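Local atomic coordinates of 5,10-methylenetetrahydromethanopterin reductase (Methanopyrus kandleri, PDB entry 1EZW), a protein that catalyses the reversible, coenzyme F420-dependent reduction of methylenetetrahydromethanopterin to methyltetrahydromethanopterin, a step in making methane from carbon dioxide. Residues 71-76 with 151-156; 145-150 with 159-164; 232-237 with 337-342. One frame throughout, in Å; residues are numbered along the deposited sequence. Where two conformers were deposited one is given.

Contact 1: residues 71-76 with 151-156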
ATOM      1  N   ARG A  71     -11.515  12.339  21.255  1.00 17.21           N
ATOM      2  CA  ARG A  71     -10.549  11.253  21.521  1.00 16.09           C
ATOM      3  C   ARG A  71      -9.652  11.782  22.620  1.00 16.00           C
ATOM      4  O   ARG A  71      -9.372  12.977  22.676  1.00 17.60           O
ATOM      5  CB  ARG A  71      -9.633  11.001  20.312  1.00 15.64           C
ATOM      6  CG  ARG A  71     -10.378  10.579  19.053  1.00 16.62           C
ATOM      7  CD  ARG A  71      -9.303  10.387  17.950  1.00 16.23           C
ATOM      8  NE  ARG A  71      -9.883  10.090  16.634  1.00 14.96           N
ATOM      9  CZ  ARG A  71     -10.484  11.006  15.875  1.00 15.04           C
ATOM     10  NH1 ARG A  71     -10.996  10.685  14.689  1.00 17.70           N
ATOM     11  NH2 ARG A  71     -10.574  12.254  16.315  1.00 17.07           N
ATOM     12  N   HIS A  72      -9.159  10.896  23.483  1.00 15.53           N
ATOM     13  CA  HIS A  72      -8.239  11.314  24.526  1.00 16.32           C
ATOM     14  C   HIS A  72      -6.986  11.868  23.844  1.00 17.56           C
ATOM     15  O   HIS A  72      -6.552  11.361  22.809  1.00 17.13           O
ATOM     16  CB  HIS A  72      -7.876  10.086  25.370  1.00 18.00           C
ATOM     17  CG  HIS A  72      -7.166  10.406  26.651  1.00 18.44           C
ATOM     18  ND1 HIS A  72      -5.850  10.804  26.695  1.00 18.09           N
ATOM     19  CD2 HIS A  72      -7.607  10.397  27.937  1.00 19.15           C
ATOM     20  CE1 HIS A  72      -5.504  11.034  27.960  1.00 20.57           C
ATOM     21  NE2 HIS A  72      -6.555  10.788  28.732  1.00 18.53           N
ATOM     22  N   PRO A  73      -6.389  12.931  24.379  1.00 18.42           N
ATOM     23  CA  PRO A  73      -5.198  13.452  23.728  1.00 19.27           C
ATOM     24  C   PRO A  73      -4.046  12.467  23.559  1.00 18.85           C
ATOM     25  O   PRO A  73      -3.257  12.618  22.630  1.00 16.33           O
ATOM     26  CB  PRO A  73      -4.851  14.688  24.586  1.00 21.16           C
ATOM     27  CG  PRO A  73      -5.453  14.392  25.893  1.00 21.05           C
ATOM     28  CD  PRO A  73      -6.784  13.815  25.509  1.00 19.87           C
ATOM     29  N   LEU A  74      -3.964  11.431  24.413  1.00 16.93           N
ATOM     30  CA  LEU A  74      -2.897  10.449  24.278  1.00 17.25           C
ATOM     31  C   LEU A  74      -3.202   9.576  23.053  1.00 15.89           C
ATOM     32  O   LEU A  74      -2.282   9.065  22.432  1.00 16.93           O
ATOM     33  CB  LEU A  74      -2.793   9.550  25.528  1.00 16.89           C
ATOM     34  CG  LEU A  74      -2.132  10.267  26.720  1.00 17.47           C
ATOM     35  CD1 LEU A  74      -2.285   9.379  27.997  1.00 18.18           C
ATOM     36  CD2 LEU A  74      -0.627  10.514  26.421  1.00 18.24           C
ATOM     37  N   ILE A  75      -4.490   9.388  22.750  1.00 15.84           N
ATOM     38  CA  ILE A  75      -4.865   8.634  21.538  1.00 15.80           C
ATOM     39  C   ILE A  75      -4.527   9.503  20.295  1.00 15.59           C
ATOM     40  O   ILE A  75      -3.988   9.005  19.291  1.00 15.04           O
ATOM     41  CB  ILE A  75      -6.334   8.260  21.570  1.00 15.35           C
ATOM     42  CG1 ILE A  75      -6.550   7.187  22.656  1.00 17.18           C
ATOM     43  CG2 ILE A  75      -6.799   7.758  20.193  1.00 16.30           C
ATOM     44  CD1 ILE A  75      -5.768   5.889  22.388  1.00 17.59           C
ATOM     45  N   THR A  76      -4.844  10.792  20.345  1.00 15.59           N
ATOM     46  CA  THR A  76      -4.467  11.654  19.220  1.00 15.15           C
ATOM     47  C   THR A  76      -2.932  11.629  19.050  1.00 16.07           C
ATOM     48  O   THR A  76      -2.431  11.523  17.931  1.00 14.82           O
ATOM     49  CB  THR A  76      -4.972  13.102  19.474  1.00 15.84           C
ATOM     50  OG1 THR A  76      -6.405  13.102  19.436  1.00 15.68           O
ATOM     51  CG2 THR A  76      -4.413  14.052  18.395  1.00 16.20           C
ATOM     52  N   GLY A 151      -3.528  19.154  33.997  1.00 27.21           N
ATOM     53  CA  GLY A 151      -4.052  20.453  33.616  1.00 27.54           C
ATOM     54  C   GLY A 151      -5.487  20.524  34.070  1.00 25.62           C
ATOM     55  O   GLY A 151      -5.914  19.702  34.891  1.00 27.93           O
ATOM     56  N   LYS A 152      -6.239  21.486  33.542  1.00 26.24           N
ATOM     57  CA  LYS A 152      -7.647  21.652  33.870  1.00 25.84           C
ATOM     58  C   LYS A 152      -8.538  20.759  33.029  1.00 24.71           C
ATOM     59  O   LYS A 152      -9.613  20.372  33.456  1.00 25.27           O
ATOM     60  CB  LYS A 152      -8.131  23.091  33.583  1.00 29.59           C
ATOM     61  CG  LYS A 152      -7.352  24.239  34.227  1.00 34.10           C
ATOM     62  CD  LYS A 152      -7.856  25.614  33.665  1.00 39.08           C
ATOM     63  CE  LYS A 152      -9.179  26.156  34.304  1.00 42.88           C
ATOM     64  NZ  LYS A 152     -10.476  25.404  34.175  1.00 44.46           N
ATOM     65  N   TYR A 153      -8.109  20.435  31.805  0.65 23.29           N
ATOM     66  CA  TYR A 153      -8.932  19.621  30.902  0.65 22.16           C
ATOM     67  C   TYR A 153      -8.435  18.173  30.812  0.65 20.81           C
ATOM     68  O   TYR A 153      -9.210  17.269  30.561  0.65 20.73           O
ATOM     69  CB  TYR A 153      -8.987  20.309  29.509  0.65 21.22           C
ATOM     70  CG  TYR A 153      -8.756  19.401  28.302  0.65 21.81           C
ATOM     71  CD1 TYR A 153      -9.826  18.803  27.620  0.65 21.11           C
ATOM     72  CD2 TYR A 153      -7.460  19.125  27.873  0.65 21.18           C
ATOM     73  CE1 TYR A 153      -9.595  17.949  26.531  0.65 22.01           C
ATOM     74  CE2 TYR A 153      -7.224  18.264  26.778  0.65 21.24           C
ATOM     75  CZ  TYR A 153      -8.288  17.692  26.126  0.65 19.43           C
ATOM     76  OH  TYR A 153      -8.013  16.829  25.065  0.65 19.86           O
ATOM     77  N   VAL A 154      -7.152  17.953  31.044  1.00 21.04           N
ATOM     78  CA  VAL A 154      -6.652  16.587  31.019  1.00 21.89           C
ATOM     79  C   VAL A 154      -5.662  16.415  32.150  1.00 22.74           C
ATOM     80  O   VAL A 154      -4.824  17.289  32.403  1.00 24.08           O
ATOM     81  CB  VAL A 154      -5.960  16.223  29.639  1.00 22.18           C
ATOM     82  CG1 VAL A 154      -4.801  17.178  29.324  1.00 20.60           C
ATOM     83  CG2 VAL A 154      -5.457  14.797  29.706  1.00 22.51           C
ATOM     84  N   LYS A 155      -5.790  15.295  32.852  1.00 22.97           N
ATOM     85  CA  LYS A 155      -4.850  14.941  33.902  1.00 23.63           C
ATOM     86  C   LYS A 155      -4.464  13.492  33.621  1.00 22.39           C
ATOM     87  O   LYS A 155      -5.300  12.612  33.613  1.00 23.61           O
ATOM     88  CB  LYS A 155      -5.465  15.071  35.310  1.00 24.33           C
ATOM     89  CG  LYS A 155      -4.464  14.617  36.386  1.00 27.93           C
ATOM     90  CD  LYS A 155      -5.067  14.735  37.814  1.00 31.60           C
ATOM     91  CE  LYS A 155      -4.064  14.186  38.843  1.00 35.58           C
ATOM     92  NZ  LYS A 155      -4.486  14.463  40.245  1.00 39.45           N
ATOM     93  N   THR A 156      -3.189  13.253  33.371  1.00 23.58           N
ATOM     94  CA  THR A 156      -2.743  11.890  33.092  1.00 23.60           C
ATOM     95  C   THR A 156      -2.110  11.282  34.332  1.00 24.22           C
ATOM     96  O   THR A 156      -1.909  11.970  35.358  1.00 24.01           O
ATOM     97  CB  THR A 156      -1.643  11.871  32.021  1.00 24.48           C
ATOM     98  OG1 THR A 156      -0.433  12.432  32.545  1.00 23.97           O
ATOM     99  CG2 THR A 156      -2.061  12.686  30.795  1.00 23.61           C
TER

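Contact 2: residues 145-150 with 159-164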
ATOM      1  N   GLY A 145       8.036  10.472  26.104  1.00 23.67           N
ATOM      2  CA  GLY A 145       7.447  10.334  27.421  1.00 23.79           C
ATOM      3  C   GLY A 145       8.476  10.058  28.498  1.00 25.19           C
ATOM      4  O   GLY A 145       9.679  10.240  28.293  1.00 25.96           O
ATOM      5  N   PRO A 146       8.024   9.598  29.661  1.00 25.82           N
ATOM      6  CA  PRO A 146       6.614   9.364  29.959  1.00 25.40           C
ATOM      7  C   PRO A 146       5.842  10.684  29.994  1.00 25.46           C
ATOM      8  O   PRO A 146       6.371  11.736  30.391  1.00 25.78           O
ATOM      9  CB  PRO A 146       6.659   8.697  31.335  1.00 27.58           C
ATOM     10  CG  PRO A 146       7.875   9.403  31.946  1.00 29.05           C
ATOM     11  CD  PRO A 146       8.853   9.202  30.816  1.00 27.63           C
ATOM     12  N   VAL A 147       4.597  10.644  29.556  1.00 23.26           N
ATOM     13  CA  VAL A 147       3.811  11.850  29.615  1.00 22.48           C
ATOM     14  C   VAL A 147       3.289  11.981  31.053  1.00 23.37           C
ATOM     15  O   VAL A 147       2.765  11.039  31.602  1.00 23.58           O
ATOM     16  CB  VAL A 147       2.608  11.773  28.692  1.00 21.88           C
ATOM     17  CG1 VAL A 147       1.811  13.051  28.822  1.00 22.87           C
ATOM     18  CG2 VAL A 147       3.070  11.504  27.255  1.00 21.60           C
ATOM     19  N   GLU A 148       3.481  13.145  31.663  1.00 24.50           N
ATOM     20  CA  GLU A 148       2.987  13.396  33.012  1.00 26.04           C
ATOM     21  C   GLU A 148       2.488  14.802  32.934  1.00 24.56           C
ATOM     22  O   GLU A 148       3.271  15.747  32.792  1.00 26.33           O
ATOM     23  CB  GLU A 148       4.107  13.262  34.043  1.00 28.61           C
ATOM     24  CG  GLU A 148       4.531  11.809  34.252  1.00 33.38           C
ATOM     25  CD  GLU A 148       5.610  11.654  35.325  1.00 38.08           C
ATOM     26  OE1 GLU A 148       5.469  10.766  36.196  1.00 38.09           O
ATOM     27  OE2 GLU A 148       6.596  12.412  35.283  1.00 40.50           O
ATOM     28  N   TYR A 149       1.184  14.941  32.974  1.00 24.24           N
ATOM     29  CA  TYR A 149       0.607  16.261  32.848  1.00 26.63           C
ATOM     30  C   TYR A 149      -0.689  16.406  33.606  1.00 26.93           C
ATOM     31  O   TYR A 149      -1.605  15.600  33.476  1.00 26.28           O
ATOM     32  CB  TYR A 149       0.371  16.586  31.353  1.00 27.60           C
ATOM     33  CG  TYR A 149      -0.035  18.014  31.145  1.00 28.72           C
ATOM     34  CD1 TYR A 149       0.904  19.026  31.208  1.00 32.10           C
ATOM     35  CD2 TYR A 149      -1.374  18.359  30.975  1.00 29.17           C
ATOM     36  CE1 TYR A 149       0.529  20.372  31.098  1.00 33.81           C
ATOM     37  CE2 TYR A 149      -1.768  19.699  30.863  1.00 30.22           C
ATOM     38  CZ  TYR A 149      -0.809  20.695  30.925  1.00 33.94           C
ATOM     39  OH  TYR A 149      -1.166  22.018  30.786  1.00 35.41           O
ATOM     40  N   GLU A 150      -0.774  17.464  34.406  1.00 27.67           N
ATOM     41  CA  GLU A 150      -1.975  17.707  35.168  1.00 29.35           C
ATOM     42  C   GLU A 150      -2.492  19.091  34.820  1.00 29.36           C
ATOM     43  O   GLU A 150      -1.957  20.097  35.286  1.00 31.43           O
ATOM     44  CB  GLU A 150      -1.691  17.605  36.671  1.00 32.54           C
ATOM     45  CG  GLU A 150      -2.919  17.954  37.495  1.00 38.71           C
ATOM     46  CD  GLU A 150      -2.801  17.550  38.961  1.00 41.47           C
ATOM     47  OE1 GLU A 150      -3.727  17.896  39.732  1.00 45.43           O
ATOM     48  OE2 GLU A 150      -1.807  16.876  39.332  1.00 44.37           O
ATOM     49  N   ALA A 159       2.256   8.159  32.058  1.00 22.64           N
ATOM     50  CA  ALA A 159       1.983   7.426  30.826  1.00 21.70           C
ATOM     51  C   ALA A 159       3.206   7.158  29.966  1.00 21.52           C
ATOM     52  O   ALA A 159       3.632   8.027  29.218  1.00 21.90           O
ATOM     53  CB  ALA A 159       0.944   8.202  30.032  1.00 21.28           C
ATOM     54  N   ASP A 160       3.779   5.960  30.088  1.00 20.98           N
ATOM     55  CA  ASP A 160       4.941   5.638  29.307  1.00 22.70           C
ATOM     56  C   ASP A 160       4.515   5.530  27.845  1.00 21.28           C
ATOM     57  O   ASP A 160       3.316   5.385  27.529  1.00 20.51           O
ATOM     58  CB  ASP A 160       5.587   4.349  29.815  1.00 27.86           C
ATOM     59  CG  ASP A 160       4.710   3.147  29.641  1.00 33.23           C
ATOM     60  OD1 ASP A 160       3.505   3.195  29.965  1.00 38.01           O
ATOM     61  OD2 ASP A 160       5.242   2.115  29.194  1.00 40.05           O
ATOM     62  N   VAL A 161       5.505   5.645  26.981  1.00 20.21           N
ATOM     63  CA  VAL A 161       5.277   5.648  25.539  1.00 21.74           C
ATOM     64  C   VAL A 161       6.257   4.741  24.838  1.00 21.58           C
ATOM     65  O   VAL A 161       7.456   4.859  25.015  1.00 21.99           O
ATOM     66  CB  VAL A 161       5.490   7.071  24.982  1.00 21.64           C
ATOM     67  CG1 VAL A 161       5.264   7.079  23.473  1.00 20.81           C
ATOM     68  CG2 VAL A 161       4.527   8.059  25.657  1.00 21.74           C
ATOM     69  N   LYS A 162       5.759   3.823  24.029  0.50 19.98           N
ATOM     70  CA  LYS A 162       6.667   2.981  23.285  0.50 21.08           C
ATOM     71  C   LYS A 162       6.760   3.448  21.848  0.50 20.95           C
ATOM     72  O   LYS A 162       7.858   3.510  21.295  0.50 22.05           O
ATOM     73  CB  LYS A 162       6.227   1.522  23.314  0.50 22.32           C
ATOM     74  CG  LYS A 162       6.752   0.752  24.512  0.50 23.38           C
ATOM     75  CD  LYS A 162       5.620  -0.088  25.016  0.50 24.91           C
ATOM     76  CE  LYS A 162       4.571   0.848  25.556  0.50 24.61           C
ATOM     77  NZ  LYS A 162       5.095   1.790  26.577  0.50 25.73           N
ATOM     78  N   ALA A 163       5.617   3.785  21.247  1.00 20.44           N
ATOM     79  CA  ALA A 163       5.606   4.207  19.834  1.00 18.74           C
ATOM     80  C   ALA A 163       6.541   5.371  19.590  1.00 20.26           C
ATOM     81  O   ALA A 163       6.611   6.315  20.404  1.00 21.80           O
ATOM     82  CB  ALA A 163       4.187   4.601  19.416  1.00 18.25           C
ATOM     83  N   ARG A 164       7.284   5.291  18.501  1.00 19.14           N
ATOM     84  CA  ARG A 164       8.149   6.394  18.163  1.00 20.34           C
ATOM     85  C   ARG A 164       7.799   6.929  16.775  1.00 19.45           C
ATOM     86  O   ARG A 164       7.517   6.172  15.834  1.00 17.94           O
ATOM     87  CB  ARG A 164       9.620   5.986  18.188  1.00 23.60           C
ATOM     88  CG  ARG A 164      10.183   5.818  19.626  1.00 26.99           C
ATOM     89  CD  ARG A 164      10.206   7.157  20.386  1.00 32.17           C
ATOM     90  NE  ARG A 164      10.761   6.997  21.739  1.00 33.46           N
ATOM     91  CZ  ARG A 164      10.095   6.499  22.778  1.00 35.44           C
ATOM     92  NH1 ARG A 164      10.688   6.381  23.980  1.00 37.30           N
ATOM     93  NH2 ARG A 164       8.826   6.165  22.642  1.00 35.64           N
TER

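Contact 3: residues 232-237 with 337-342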
ATOM      1  N   PHE A 232     -12.160  27.164  -2.987  1.00 21.07           N
ATOM      2  CA  PHE A 232     -11.339  27.442  -4.158  1.00 21.85           C
ATOM      3  C   PHE A 232     -11.938  26.816  -5.394  1.00 22.65           C
ATOM      4  O   PHE A 232     -12.424  25.672  -5.335  1.00 23.48           O
ATOM      5  CB  PHE A 232      -9.953  26.829  -3.878  1.00 21.12           C
ATOM      6  CG  PHE A 232      -8.880  27.223  -4.820  1.00 20.99           C
ATOM      7  CD1 PHE A 232      -7.946  28.184  -4.449  1.00 20.48           C
ATOM      8  CD2 PHE A 232      -8.717  26.551  -6.023  1.00 20.91           C
ATOM      9  CE1 PHE A 232      -6.843  28.466  -5.269  1.00 22.15           C
ATOM     10  CE2 PHE A 232      -7.622  26.826  -6.855  1.00 21.29           C
ATOM     11  CZ  PHE A 232      -6.692  27.771  -6.482  1.00 22.39           C
ATOM     12  N   SER A 233     -11.912  27.540  -6.515  1.00 22.28           N
ATOM     13  CA  SER A 233     -12.452  26.943  -7.743  1.00 24.21           C
ATOM     14  C   SER A 233     -11.732  27.478  -8.962  1.00 23.67           C
ATOM     15  O   SER A 233     -11.782  28.688  -9.244  1.00 24.61           O
ATOM     16  CB  SER A 233     -13.957  27.185  -7.861  1.00 25.00           C
ATOM     17  OG  SER A 233     -14.513  26.345  -8.894  1.00 26.15           O
ATOM     18  N   ILE A 234     -11.065  26.587  -9.691  1.00 22.10           N
ATOM     19  CA  ILE A 234     -10.305  26.999 -10.850  1.00 23.32           C
ATOM     20  C   ILE A 234     -10.650  26.161 -12.079  1.00 26.12           C
ATOM     21  O   ILE A 234     -10.844  24.945 -11.994  1.00 24.79           O
ATOM     22  CB  ILE A 234      -8.786  26.940 -10.541  1.00 21.61           C
ATOM     23  CG1 ILE A 234      -7.988  27.689 -11.614  1.00 22.77           C
ATOM     24  CG2 ILE A 234      -8.324  25.435 -10.414  1.00 20.83           C
ATOM     25  CD1 ILE A 234      -6.488  27.721 -11.372  1.00 21.70           C
ATOM     26  N   ASP A 235     -10.737  26.837 -13.227  1.00 26.86           N
ATOM     27  CA  ASP A 235     -11.063  26.162 -14.487  1.00 27.60           C
ATOM     28  C   ASP A 235     -10.589  27.083 -15.605  1.00 30.27           C
ATOM     29  O   ASP A 235     -10.485  28.294 -15.396  1.00 29.70           O
ATOM     30  CB  ASP A 235     -12.582  25.960 -14.558  1.00 28.87           C
ATOM     31  CG  ASP A 235     -13.012  25.052 -15.714  1.00 31.89           C
ATOM     32  OD1 ASP A 235     -12.988  25.492 -16.890  1.00 30.88           O
ATOM     33  OD2 ASP A 235     -13.374  23.880 -15.420  1.00 32.42           O
ATOM     34  N   LYS A 236     -10.267  26.535 -16.770  1.00 31.20           N
ATOM     35  CA  LYS A 236      -9.841  27.402 -17.867  1.00 34.11           C
ATOM     36  C   LYS A 236     -11.019  28.301 -18.277  1.00 33.75           C
ATOM     37  O   LYS A 236     -10.821  29.347 -18.882  1.00 34.82           O
ATOM     38  CB  LYS A 236      -9.345  26.561 -19.051  1.00 35.94           C
ATOM     39  CG  LYS A 236     -10.365  25.565 -19.553  1.00 40.84           C
ATOM     40  CD  LYS A 236      -9.769  24.645 -20.633  1.00 44.15           C
ATOM     41  CE  LYS A 236     -10.843  23.751 -21.249  1.00 45.57           C
ATOM     42  NZ  LYS A 236     -11.557  22.975 -20.190  1.00 48.19           N
ATOM     43  N   ASP A 237     -12.237  27.887 -17.942  1.00 33.12           N
ATOM     44  CA  ASP A 237     -13.447  28.653 -18.227  1.00 34.62           C
ATOM     45  C   ASP A 237     -13.842  29.326 -16.903  1.00 33.90           C
ATOM     46  O   ASP A 237     -14.432  28.701 -16.017  1.00 33.63           O
ATOM     47  CB  ASP A 237     -14.586  27.725 -18.670  1.00 37.60           C
ATOM     48  CG  ASP A 237     -15.894  28.475 -18.951  1.00 39.84           C
ATOM     49  OD1 ASP A 237     -16.196  29.449 -18.247  1.00 39.05           O
ATOM     50  OD2 ASP A 237     -16.650  28.053 -19.855  1.00 43.52           O
ATOM     51  N   GLU A 337      -4.374  19.918 -11.309  1.00 19.43           N
ATOM     52  CA  GLU A 337      -3.344  19.999 -12.335  1.00 21.41           C
ATOM     53  C   GLU A 337      -3.225  21.433 -12.874  1.00 21.72           C
ATOM     54  O   GLU A 337      -2.122  21.901 -13.157  1.00 21.44           O
ATOM     55  CB  GLU A 337      -3.681  19.002 -13.461  1.00 22.21           C
ATOM     56  CG  GLU A 337      -3.505  17.550 -12.989  1.00 20.77           C
ATOM     57  CD  GLU A 337      -3.841  16.543 -14.055  1.00 24.99           C
ATOM     58  OE1 GLU A 337      -4.817  16.782 -14.818  1.00 24.65           O
ATOM     59  OE2 GLU A 337      -3.151  15.510 -14.106  1.00 22.66           O
ATOM     60  N   LEU A 338      -4.357  22.108 -13.003  1.00 21.83           N
ATOM     61  CA  LEU A 338      -4.346  23.493 -13.502  1.00 23.44           C
ATOM     62  C   LEU A 338      -3.607  24.365 -12.468  1.00 23.21           C
ATOM     63  O   LEU A 338      -2.794  25.240 -12.811  1.00 24.86           O
ATOM     64  CB  LEU A 338      -5.797  23.929 -13.756  1.00 24.47           C
ATOM     65  CG  LEU A 338      -5.995  25.214 -14.547  1.00 28.48           C
ATOM     66  CD1 LEU A 338      -5.122  25.183 -15.821  1.00 27.86           C
ATOM     67  CD2 LEU A 338      -7.466  25.362 -14.852  1.00 28.64           C
ATOM     68  N   VAL A 339      -3.813  24.109 -11.177  1.00 22.43           N
ATOM     69  CA  VAL A 339      -3.042  24.848 -10.175  1.00 20.23           C
ATOM     70  C   VAL A 339      -1.538  24.531 -10.304  1.00 21.41           C
ATOM     71  O   VAL A 339      -0.696  25.427 -10.283  1.00 21.72           O
ATOM     72  CB  VAL A 339      -3.516  24.503  -8.713  1.00 20.06           C
ATOM     73  CG1 VAL A 339      -2.558  25.152  -7.653  1.00 19.90           C
ATOM     74  CG2 VAL A 339      -4.910  24.986  -8.504  1.00 19.54           C
ATOM     75  N   GLY A 340      -1.173  23.251 -10.441  1.00 21.05           N
ATOM     76  CA  GLY A 340       0.242  22.931 -10.536  1.00 22.33           C
ATOM     77  C   GLY A 340       0.904  23.494 -11.799  1.00 24.41           C
ATOM     78  O   GLY A 340       2.063  23.906 -11.765  1.00 25.96           O
ATOM     79  N   GLN A 341       0.160  23.523 -12.898  1.00 25.81           N
ATOM     80  CA  GLN A 341       0.703  24.013 -14.181  1.00 27.18           C
ATOM     81  C   GLN A 341       0.642  25.511 -14.409  1.00 27.04           C
ATOM     82  O   GLN A 341       1.566  26.052 -15.028  1.00 25.84           O
ATOM     83  CB  GLN A 341      -0.031  23.352 -15.346  1.00 31.58           C
ATOM     84  CG  GLN A 341       0.295  21.874 -15.554  1.00 37.12           C
ATOM     85  CD  GLN A 341       1.733  21.666 -16.006  1.00 40.76           C
ATOM     86  OE1 GLN A 341       2.568  21.134 -15.269  1.00 44.04           O
ATOM     87  NE2 GLN A 341       2.036  22.113 -17.220  1.00 42.42           N
ATOM     88  N   GLU A 342      -0.414  26.176 -13.940  1.00 25.94           N
ATOM     89  CA  GLU A 342      -0.551  27.611 -14.239  1.00 27.73           C
ATOM     90  C   GLU A 342      -0.666  28.567 -13.058  1.00 28.00           C
ATOM     91  O   GLU A 342      -0.898  29.794 -13.259  1.00 27.78           O
ATOM     92  CB  GLU A 342      -1.751  27.822 -15.163  1.00 29.26           C
ATOM     93  CG  GLU A 342      -1.727  26.905 -16.398  1.00 31.06           C
ATOM     94  CD  GLU A 342      -2.733  27.303 -17.459  1.00 35.83           C
ATOM     95  OE1 GLU A 342      -2.942  26.500 -18.403  1.00 36.50           O
ATOM     96  OE2 GLU A 342      -3.308  28.419 -17.371  1.00 36.71           O
TER

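Contact 1: residues 71-76 with 151-156
The carbonyl oxygen of H72, the residue whose ring lies against V154, takes two amide hydrogens from the first turn of helix 73-86: T76 N gives H72 O a 3.1 Å bond, and I75 N adds a weak one. H72 is the N-cap of this helix, which follows the third strand of the TIM barrel. Its side chain caps as well. With CG anti to the backbone N (chi1 -168°), the ring folds beside its own helix end, and L74 N points at H72 ND1 from 3.0 Å, almost straight (169°) and in the ring plane. Were H72 an alanine, L74 N would probably be left without its capping acceptor, and a gap would open beside V154 and W117, whose ring meets the imidazole. Proline suits the next position, the first of the helix, because its nitrogen has no hydrogen to offer and no preceding turn asks for one.

Across the contact there are no hydrogen bonds; the joining is by van der Waals packing, mostly of apolar groups. The CG2 methyl of V154 lies 3.8 Å from P73 CG and 4.1 Å from H72 CE1. Less certain is the part of Y153: in one of its two conformers Y153 OH comes 3.3 Å from P73 CD, and there the hydroxyl is hydrogen-bonded to P68 O. The turn carrying both residues is closed by a 2.8 Å hydrogen bond from G151 N to V154 O, while E133 of helix 127-142 receives the amides of K152, Y153 and V154. At the far end of the contact the apolar packing continues, with L74 CD1 4.3 Å from the methyl T156 CG2.

Contact 2: residues 145-150 with 159-164
V147 and A159 form a single antiparallel bridge, a hydrogen-bonded pair in which each backbone serves the other. A159 N reaches V147 O at 3.0 Å and V147 N reaches A159 O at 2.8 Å. The same A159 O receives a CA-H contact from P146 CA at 3.4 Å. Beside the bridge the small A159 CB sits 4.2 Å from V147 CB. V147 turns CG2 away from its own carbonyl carbon, and this methyl meets V161 CG2 at 4.1 Å.

A second shell sets the chain around V161. The peptide bond before P146 is cis, and G145 has a positive phi; a CB there would collide with V161 CG2, so glycine fits. R164 NH2 grips V161 O at 3.0 Å, nearly straight (173°). D160, whose CB points away from the bridge, is instead a link between chains: its OD1 forms a salt bridge with K105 of the second subunit.

The bridge lies in the loop between helix 127-142 and strand 173-176: V147 rests on Q140 and V161 on Y141 of that helix, and V147 and A159 together cover L74 of helix 73-86.

Contact 3: residues 232-237 with 337-342
I234 reaches from its strand to L338 and V339 of helix 332-342. Its CB is directed at the helix and splits into two arms. The CG2 arm lies 3.9 Å from V339 CG2; the CG1 arm, anti to the backbone N (chi1 -166°), brings CG1 to 4.0 Å from L338 CD2. At the tip, CD1 lies 4.1 Å from L338 CG. A beta-branched residue suits this spot, since one CB serves two helix side chains at once.

F232, two residues earlier on the same strand, brings its ring atom CE2 to 3.7 Å from V339 CG2, and V307 of helix 304-316 covers both F232 and I234. Beyond the strand, L338 CD2 rests on the peptide between D235 and K236, 3.6 Å from K236 N. There D235 OD1 accepts D237 N at 2.7 Å through its anti lone pair, an Asx turn leading to D237, the N-cap of helix 238-254.

The axes of strand 232-234 and helix 337-342 pass 9.8 Å apart at 73°. In this (beta/alpha)8 protein the small sheet of 232-234 and 300-302, outside the eight barrel strands, thus packs on the helix following strand 321-324, and the contact joins that helix to the chain that runs between barrel strands 225-229 and 321-324.

Contacts 1 and 2 are neighbours, their centres 11 Å apart. They share the loop between helix 127-142 and strand 173-176, meet where T156 N lies 2.8 Å from Y149 O, a probable hydrogen bond, and both border the second subunit. Contact 3 lies on the opposite side of the chain's centre, its centre 42 Å from that of contact 1. Contacts 1 and 3 are mostly buried and rest on apolar side chains against a helix, with no hydrogen bond across. Contact 2, only partly buried and with no helix in either segment, is held chiefly by paired backbone amides, with the carboxylate of D160 paired to a lysine of the second subunit. Contact 3 reaches a third subunit only through E337.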